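PDB 2WTB: peroxisomal fatty acid beta-oxidation multifunctional protein MFP2 from Arabidopsis thaliana, which hydrates long-chain enoyl-CoA thioesters and oxidises the resulting 3-hydroxyacyl-CoA in peroxisomal fatty acid beta-oxidation during seed germination. Local coordinates for residues 511-516 with 565-570. Numbering follows the deposited sequence.
Sequences FLVECG and SMIIPL
E514 OE2 accepts a hydrogen bond from S565 OG at 2.8 Å, and the oxygen turns its anti lone pair, the one facing away from OE1, to the hydroxyl. The carboxylate gets there because CG stands opposite the carbonyl carbon and the chain beyond it runs extended (chi2 -155°). OE1 is bonded to Y563 OH, so both oxygens are tied to the 563-565 region. S565 OG, anti to its own nitrogen (chi1 180°), also accepts a weak bond from I567 N at 3.4 Å, a cap on the turn leading into helix 567-572; the hydroxyl thus gives to the acid while receiving from the amide. Beside this polar link, I567 extends CD1 to 3.8 Å from V513 CG1 and 3.9 Å from E514 CG, the side chains of I567 and E514 lying alongside with their ends pointing opposite ways. With E514 cut back to an alanine, the S565 and Y563 hydroxyls would probably lose the carboxylate that takes both bonds, and I567 CD1 the CG that lies against it. G516, with positive phi (116°), closes helix 498-514 in a Schellman motif. The contact joins this helix C-terminus to the weakly serine-capped turn before helix 567-572, within the helical C-terminal domain of the 3-hydroxyacyl-CoA dehydrogenase family.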
# COMPACT_ATOMS: atom_id res chain seq x y z
N PHE A 511 26.04 -5.12 16.41
CA PHE A 511 26.76 -4.64 17.59
C PHE A 511 26.28 -5.38 18.83
O PHE A 511 27.07 -5.72 19.71
CB PHE A 511 26.60 -3.13 17.77
CG PHE A 511 27.04 -2.64 19.13
CD1 PHE A 511 26.12 -2.38 20.12
CD2 PHE A 511 28.39 -2.46 19.41
CE1 PHE A 511 26.52 -1.93 21.37
CE2 PHE A 511 28.80 -2.02 20.66
CZ PHE A 511 27.87 -1.75 21.64
N LEU A 512 24.97 -5.61 18.90
CA LEU A 512 24.38 -6.34 20.00
C LEU A 512 24.89 -7.78 20.02
O LEU A 512 25.17 -8.34 21.08
CB LEU A 512 22.85 -6.34 19.90
CG LEU A 512 22.16 -4.99 20.11
CD1 LEU A 512 20.68 -5.09 19.79
CD2 LEU A 512 22.38 -4.49 21.53
N VAL A 513 25.03 -8.36 18.84
CA VAL A 513 25.52 -9.73 18.71
C VAL A 513 26.96 -9.85 19.19
O VAL A 513 27.29 -10.75 19.96
CB VAL A 513 25.41 -10.24 17.26
CG1 VAL A 513 26.47 -11.30 16.98
CG2 VAL A 513 24.02 -10.79 17.00
N GLU A 514 27.81 -8.93 18.75
CA GLU A 514 29.20 -8.92 19.19
C GLU A 514 29.27 -8.72 20.70
O GLU A 514 30.29 -9.00 21.33
CB GLU A 514 30.00 -7.84 18.47
CG GLU A 514 30.26 -8.14 17.00
CD GLU A 514 31.49 -7.44 16.46
OE1 GLU A 514 32.35 -7.03 17.28
OE2 GLU A 514 31.61 -7.30 15.23
N CYS A 515 28.18 -8.24 21.28
CA CYS A 515 28.11 -8.02 22.72
C CYS A 515 27.52 -9.22 23.46
O CYS A 515 27.40 -9.21 24.68
CB CYS A 515 27.30 -6.76 23.03
SG CYS A 515 28.17 -5.23 22.63
N GLY A 516 27.16 -10.25 22.70
CA GLY A 516 26.68 -11.49 23.29
C GLY A 516 25.24 -11.83 22.96
O GLY A 516 24.81 -12.98 23.12
N SER A 565 30.96 -4.14 11.44
CA SER A 565 31.12 -5.46 12.03
C SER A 565 31.83 -6.41 11.06
O SER A 565 31.39 -6.58 9.92
CB SER A 565 29.77 -6.04 12.44
OG SER A 565 29.91 -7.33 13.01
N MET A 566 32.91 -7.01 11.52
CA MET A 566 33.71 -7.89 10.68
C MET A 566 33.05 -9.26 10.52
O MET A 566 33.59 -10.15 9.86
CB MET A 566 35.12 -8.05 11.26
CG MET A 566 36.18 -8.38 10.22
SD MET A 566 36.45 -7.03 9.06
CE MET A 566 37.07 -5.75 10.15
N ILE A 567 31.87 -9.42 11.12
CA ILE A 567 31.15 -10.69 11.08
C ILE A 567 30.92 -11.18 9.65
O ILE A 567 31.36 -12.27 9.28
CB ILE A 567 29.80 -10.60 11.82
CG1 ILE A 567 30.02 -10.36 13.31
CG2 ILE A 567 28.99 -11.88 11.60
CD1 ILE A 567 28.74 -10.30 14.12
N ILE A 568 30.23 -10.37 8.85
CA ILE A 568 29.93 -10.75 7.47
C ILE A 568 31.18 -11.06 6.65
O ILE A 568 31.27 -12.13 6.04
CB ILE A 568 29.08 -9.68 6.75
CG1 ILE A 568 27.64 -9.70 7.26
CG2 ILE A 568 29.10 -9.90 5.25
CD1 ILE A 568 26.71 -8.78 6.51
N PRO A 569 32.15 -10.13 6.61
CA PRO A 569 33.37 -10.36 5.83
C PRO A 569 34.04 -11.69 6.17
O PRO A 569 34.42 -12.44 5.26
CB PRO A 569 34.27 -9.20 6.24
CG PRO A 569 33.32 -8.12 6.62
CD PRO A 569 32.16 -8.81 7.27
N LEU A 570 34.17 -11.98 7.46
CA LEU A 570 34.80 -13.23 7.90
C LEU A 570 34.05 -14.45 7.38
O LEU A 570 34.65 -15.51 7.17
CB LEU A 570 34.88 -13.27 9.43
CG LEU A 570 35.89 -12.32 10.07
CD1 LEU A 570 35.70 -12.28 11.58
CD2 LEU A 570 37.31 -12.73 9.72